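Local coordinates for protein twin-arginine translocation pathway signal (PDB 5IM2) that probably serves as the extracytoplasmic solute-binding component of a TRAP transporter, and holds a copurified benzoate in its pocket, at residues A[124-129]-A[147-152]; A[73-78]-A[284-289]. All coordinates share one frame; numbering follows the deposited sequence.

Contact 1 (A[124-129]-A[147-152])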
loop_
_atom_site.group_PDB
_atom_site.type_symbol
_atom_site.label_atom_id
_atom_site.label_comp_id
_atom_site.label_asym_id
_atom_site.label_seq_id
_atom_site.Cartn_x
_atom_site.Cartn_y
_atom_site.Cartn_z
ATOM N N PRO A 124 11.125 6.002 6.929
ATOM C CA PRO A 124 11.915 6.102 5.700
ATOM C C PRO A 124 12.385 4.774 5.150
ATOM O O PRO A 124 12.486 4.642 3.928
ATOM C CB PRO A 124 13.097 6.978 6.121
ATOM C CG PRO A 124 13.214 6.802 7.591
ATOM C CD PRO A 124 11.794 6.639 8.072
ATOM N N ARG A 125 12.700 3.783 5.983
ATOM C CA ARG A 125 13.349 2.599 5.415
ATOM C C ARG A 125 12.381 1.662 4.684
ATOM O O ARG A 125 12.781 0.979 3.727
ATOM C CB ARG A 125 14.086 1.843 6.516
ATOM C CG ARG A 125 15.321 2.533 6.992
ATOM C CD ARG A 125 15.836 1.939 8.266
ATOM N NE ARG A 125 15.064 2.410 9.394
ATOM C CZ ARG A 125 15.390 2.204 10.668
ATOM N NH1 ARG A 125 16.466 1.494 10.989
ATOM N NH2 ARG A 125 14.621 2.698 11.622
ATOM N N ILE A 126 11.107 1.603 5.096
ATOM C CA ILE A 126 10.174 0.716 4.418
ATOM C C ILE A 126 9.876 1.204 3.003
ATOM O O ILE A 126 9.375 0.443 2.158
ATOM C CB ILE A 126 8.881 0.566 5.240
ATOM C CG1 ILE A 126 8.078 -0.603 4.694
ATOM C CG2 ILE A 126 8.055 1.827 5.235
ATOM C CD1 ILE A 126 6.737 -0.823 5.420
ATOM N N GLU A 127 10.196 2.472 2.723
ATOM C CA GLU A 127 9.930 3.084 1.427
ATOM C C GLU A 127 10.690 2.443 0.271
ATOM O O GLU A 127 10.377 2.738 -0.882
ATOM C CB GLU A 127 10.318 4.567 1.430
ATOM C CG GLU A 127 9.544 5.512 2.282
ATOM C CD GLU A 127 10.139 6.937 2.196
ATOM O OE1 GLU A 127 11.364 7.104 1.882
ATOM O OE2 GLU A 127 9.391 7.894 2.445
ATOM N N VAL A 128 11.679 1.590 0.543
ATOM C CA VAL A 128 12.431 0.939 -0.519
ATOM C C VAL A 128 11.476 0.182 -1.448
ATOM O O VAL A 128 11.737 0.030 -2.650
ATOM C CB VAL A 128 13.510 0.028 0.109
ATOM C CG1 VAL A 128 12.893 -1.173 0.813
ATOM C CG2 VAL A 128 14.538 -0.372 -0.936
ATOM N N PHE A 129 10.366 -0.307 -0.912
ATOM C CA PHE A 129 9.436 -1.121 -1.703
ATOM C C PHE A 129 8.538 -0.300 -2.602
ATOM O O PHE A 129 7.875 -0.867 -3.490
ATOM C CB PHE A 129 8.599 -1.994 -0.765
ATOM C CG PHE A 129 9.411 -3.071 -0.140
ATOM C CD1 PHE A 129 9.762 -4.200 -0.864
ATOM C CD2 PHE A 129 9.948 -2.913 1.137
ATOM C CE1 PHE A 129 10.577 -5.148 -0.320
ATOM C CE2 PHE A 129 10.766 -3.869 1.691
ATOM C CZ PHE A 129 11.096 -4.977 0.967
ATOM N N GLU A 147 10.137 -9.659 6.021
ATOM C CA GLU A 147 11.478 -10.102 6.388
ATOM C C GLU A 147 12.463 -8.941 6.429
ATOM O O GLU A 147 13.288 -8.849 7.347
ATOM C CB GLU A 147 11.968 -11.183 5.427
ATOM C CG GLU A 147 13.349 -11.684 5.807
ATOM C CD GLU A 147 13.819 -12.927 5.049
ATOM O OE1 GLU A 147 13.047 -13.540 4.287
ATOM O OE2 GLU A 147 14.994 -13.290 5.233
ATOM N N TYR A 148 12.359 -8.021 5.476
ATOM C CA TYR A 148 13.185 -6.809 5.485
ATOM C C TYR A 148 13.033 -6.018 6.787
ATOM O O TYR A 148 14.021 -5.615 7.413
ATOM C CB TYR A 148 12.803 -5.949 4.279
ATOM C CG TYR A 148 13.459 -4.586 4.136
ATOM C CD1 TYR A 148 12.881 -3.477 4.728
ATOM C CD2 TYR A 148 14.584 -4.404 3.367
ATOM C CE1 TYR A 148 13.429 -2.192 4.591
ATOM C CE2 TYR A 148 15.149 -3.116 3.207
ATOM C CZ TYR A 148 14.535 -2.017 3.814
ATOM O OH TYR A 148 15.017 -0.733 3.675
ATOM N N MET A 149 11.804 -5.730 7.197
ATOM C CA MET A 149 11.663 -4.890 8.380
ATOM C C MET A 149 12.140 -5.634 9.619
ATOM O O MET A 149 12.773 -5.046 10.505
ATOM C CB MET A 149 10.217 -4.423 8.534
ATOM C CG MET A 149 9.772 -3.521 7.396
ATOM S SD MET A 149 10.809 -2.031 7.099
ATOM C CE MET A 149 10.602 -1.110 8.618
ATOM N N GLN A 150 11.881 -6.940 9.669
ATOM C CA GLN A 150 12.221 -7.730 10.841
ATOM C C GLN A 150 13.720 -7.818 11.028
ATOM O O GLN A 150 14.206 -7.834 12.160
ATOM C CB GLN A 150 11.643 -9.136 10.703
ATOM C CG GLN A 150 10.234 -9.258 11.171
ATOM C CD GLN A 150 10.130 -9.221 12.674
ATOM O OE1 GLN A 150 9.807 -8.186 13.262
ATOM N NE2 GLN A 150 10.404 -10.356 13.310
ATOM N N THR A 151 14.466 -7.913 9.934
ATOM C CA THR A 151 15.893 -8.199 10.025
ATOM C C THR A 151 16.742 -6.951 9.882
ATOM O O THR A 151 17.788 -6.852 10.522
ATOM C CB THR A 151 16.305 -9.233 8.970
ATOM O OG1 THR A 151 16.066 -8.721 7.653
ATOM C CG2 THR A 151 15.510 -10.504 9.148
ATOM N N MET A 152 16.269 -5.967 9.123
ATOM C CA MET A 152 17.052 -4.797 8.751
ATOM C C MET A 152 16.662 -3.516 9.470
ATOM O O MET A 152 17.491 -2.618 9.586
ATOM C CB MET A 152 16.898 -4.508 7.250
ATOM C CG MET A 152 17.171 -5.697 6.298
ATOM S SD MET A 152 18.828 -6.379 6.567
ATOM C CE MET A 152 19.790 -5.049 5.842
HETATM O O HOH W 1 18.224 -0.087 9.522
#

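Contact 2 (A[73-78]-A[284-289])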
loop_
_atom_site.group_PDB
_atom_site.type_symbol
_atom_site.label_atom_id
_atom_site.label_comp_id
_atom_site.label_asym_id
_atom_site.label_seq_id
_atom_site.Cartn_x
_atom_site.Cartn_y
_atom_site.Cartn_z
ATOM N N ASP A 73 -12.343 -12.170 11.542
ATOM C CA ASP A 73 -13.181 -13.351 11.751
ATOM C C ASP A 73 -12.341 -14.603 12.006
ATOM O O ASP A 73 -12.704 -15.434 12.850
ATOM C CB ASP A 73 -14.111 -13.560 10.559
ATOM C CG ASP A 73 -15.250 -12.537 10.524
ATOM O OD1 ASP A 73 -15.394 -11.783 11.510
ATOM O OD2 ASP A 73 -15.991 -12.481 9.517
ATOM N N LYS A 74 -11.224 -14.760 11.288
ATOM C CA LYS A 74 -10.340 -15.901 11.516
ATOM C C LYS A 74 -9.778 -15.871 12.928
ATOM O O LYS A 74 -9.757 -16.892 13.628
ATOM C CB LYS A 74 -9.234 -15.889 10.441
ATOM C CG LYS A 74 -8.065 -16.853 10.633
ATOM C CD LYS A 74 -7.756 -17.661 9.358
ATOM C CE LYS A 74 -6.495 -17.191 8.626
ATOM N NZ LYS A 74 -5.695 -18.342 8.084
ATOM N N VAL A 75 -9.351 -14.690 13.388
ATOM C CA VAL A 75 -8.874 -14.551 14.766
ATOM C C VAL A 75 -9.991 -14.849 15.760
ATOM O O VAL A 75 -9.781 -15.539 16.769
ATOM C CB VAL A 75 -8.283 -13.149 14.973
ATOM C CG1 VAL A 75 -7.995 -12.898 16.473
ATOM C CG2 VAL A 75 -7.040 -12.987 14.100
ATOM N N SER A 76 -11.190 -14.313 15.527
ATOM C CA SER A 76 -12.282 -14.598 16.447
ATOM C C SER A 76 -12.602 -16.086 16.470
ATOM O O SER A 76 -12.724 -16.692 17.544
ATOM C CB SER A 76 -13.507 -13.780 16.062
ATOM O OG SER A 76 -13.315 -12.453 16.483
ATOM N N LYS A 77 -12.742 -16.696 15.295
ATOM C CA LYS A 77 -13.116 -18.114 15.228
ATOM C C LYS A 77 -12.058 -18.995 15.877
ATOM O O LYS A 77 -12.380 -19.906 16.650
ATOM C CB LYS A 77 -13.335 -18.515 13.769
ATOM C CG LYS A 77 -13.214 -20.013 13.489
ATOM C CD LYS A 77 -13.320 -20.308 12.003
ATOM C CE LYS A 77 -14.634 -20.998 11.665
ATOM N NZ LYS A 77 -14.704 -22.363 12.248
ATOM N N GLU A 78 -10.781 -18.732 15.583
ATOM C CA GLU A 78 -9.702 -19.534 16.141
ATOM C C GLU A 78 -9.608 -19.382 17.659
ATOM O O GLU A 78 -9.110 -20.293 18.342
ATOM C CB GLU A 78 -8.388 -19.145 15.452
ATOM C CG GLU A 78 -7.218 -20.078 15.735
ATOM C CD GLU A 78 -5.893 -19.589 15.127
ATOM O OE1 GLU A 78 -5.928 -18.879 14.086
ATOM O OE2 GLU A 78 -4.822 -19.925 15.696
ATOM N N ASP A 284 -0.474 -14.055 17.419
ATOM C CA ASP A 284 0.818 -14.360 16.787
ATOM C C ASP A 284 0.655 -15.307 15.598
ATOM O O ASP A 284 1.334 -15.156 14.571
ATOM C CB ASP A 284 1.781 -14.974 17.799
ATOM C CG ASP A 284 2.297 -13.990 18.804
ATOM O OD1 ASP A 284 2.155 -12.765 18.591
ATOM O OD2 ASP A 284 2.878 -14.459 19.806
ATOM N N ASN A 285 -0.236 -16.290 15.720
ATOM C CA ASN A 285 -0.499 -17.231 14.636
ATOM C C ASN A 285 -1.044 -16.530 13.396
ATOM O O ASN A 285 -0.945 -17.059 12.278
ATOM C CB ASN A 285 -1.522 -18.284 15.087
ATOM C CG ASN A 285 -0.988 -19.269 16.116
ATOM O OD1 ASN A 285 0.217 -19.400 16.346
ATOM N ND2 ASN A 285 -1.909 -20.008 16.717
ATOM N N ASN A 286 -1.632 -15.357 13.579
ATOM C CA ASN A 286 -2.215 -14.566 12.513
ATOM C C ASN A 286 -1.412 -13.295 12.283
ATOM O O ASN A 286 -1.953 -12.271 11.876
ATOM C CB ASN A 286 -3.669 -14.270 12.849
ATOM C CG ASN A 286 -4.521 -15.503 12.717
ATOM O OD1 ASN A 286 -4.881 -15.895 11.604
ATOM N ND2 ASN A 286 -4.790 -16.172 13.844
ATOM N N SER A 287 -0.117 -13.375 12.556
ATOM C CA SER A 287 0.847 -12.319 12.308
ATOM C C SER A 287 2.031 -12.917 11.578
ATOM O O SER A 287 2.266 -14.128 11.610
ATOM C CB SER A 287 1.369 -11.673 13.605
ATOM O OG SER A 287 0.331 -11.298 14.486
ATOM N N GLY A 288 2.785 -12.049 10.922
ATOM C CA GLY A 288 4.101 -12.426 10.432
ATOM C C GLY A 288 4.171 -12.666 8.945
ATOM O O GLY A 288 3.412 -12.103 8.161
ATOM N N LEU A 289 5.102 -13.528 8.557
ATOM C CA LEU A 289 5.392 -13.745 7.143
ATOM C C LEU A 289 4.172 -14.242 6.374
ATOM O O LEU A 289 3.851 -13.733 5.292
ATOM C CB LEU A 289 6.541 -14.753 7.033
ATOM C CG LEU A 289 7.037 -15.118 5.642
ATOM C CD1 LEU A 289 7.663 -13.905 4.990
ATOM C CD2 LEU A 289 8.051 -16.238 5.708
#

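Contact 1 (A[124-129]-A[147-152])
Y148 meets R125, V128 and F129 through its ring, which helix 138-152 directs toward the segment 124-129 and the 3-10 segment that begins there at I126. CG of Y148 stands anti to the backbone N (chi1 176°), which swings the ring out from the helix and lets its hydroxyl reach the backbone of R125.

The polar part is a single direct bond: Y148 OH donates to R125 O at 2.8 Å, coming in above the carbonyl plane. R125 NH1 and M152 O are joined through a water, 2.8 Å from NH1 and 2.6 Å from M152 O, lying in the guanidinium plane; the same guanidinium is held mainly by salt bridges to D155 and E156.

Packing supplies the rest. F129 turns the CE2 and CZ edge of its ring onto a face of Y148 in an edge-to-face pair, with ring centroids 5.2 Å apart and planes at 85°. V128 CG1 makes a CH-pi contact over the Y148 ring, 4.0 Å from its centroid. At the side, M149 bends at chi2 and chi3 and brings SD to 3.7 Å from I126 CB, the two side chains crossing at about a right angle.

This buried contact folds the loop that follows strand 111-114 back onto the end of helix 138-152; W339 of helix 334-345 touches V128 and Y148, while A357 and L353 of helix 350-367 cover the same two residues.

Contact 2 (A[73-78]-A[284-289])
Two helix ends meet in this contact of the periplasmic-binding-protein-like fold: the last turn of helix 62-78, which packs beside strand 83-88, and the link where helix 277-285 gives way to helix 289-301, with G288 as N-cap of the latter. The E78 carboxylate bridges N285 and N286. CG of E78 lies anti to the backbone N (chi1 -169°) and the chain runs on extended, carrying both oxygens across. N286 ND2 gives OE1 of E78 a hydrogen bond of 2.9 Å, nearly straight at 164° but arriving from above the carboxylate plane. N285 ND2 reaches E78 OE2 at 3.1 Å, almost in line with the C-O bond, and here amide and carboxylate are nearly coplanar.

Beside the polar bonds, V75 CG2 packs on N286 CB at 3.8 Å; I83 and F85 of strand 83-88 and I283 touch the same valine. N286 is the buried centre of the contact: ND2 also donates to I282 O, and its backbone O accepts from W71 NE1. A leucine in its place would probably leave E78 OE1 and I282 O without the ND2 donor, and E78 with N285 as its one remaining hydrogen-bond partner across this contact. At the other end of the amide, N286 OD1 rests against the aliphatic part of K74, 3.5 Å from CG and 3.6 Å from CE.

Overall arrangement
Contact 2 closes a long loop of the chain, with 205 residues between its segments, and contact 1 is nested inside it: the order is 73-78, 124-129, 147-152, 284-289. Their centres lie 23 Å apart and the nearest atoms come to about 5 Å without touching. Helix 138-152 links them, since it supplies one side of contact 1, while its R143 and W146 touch L289, the last residue of 284-289. The backbone of G288 is also hydrogen-bonded to L163 in strand 161-167, an outermost strand of the five-stranded sheet; helix 62-78 runs beside strand 83-88 at the other margin. The side chain of I126 is about 14 Å from the bound benzoate, and none of the four segments contains a pocket residue: both contacts are structural packing outside it.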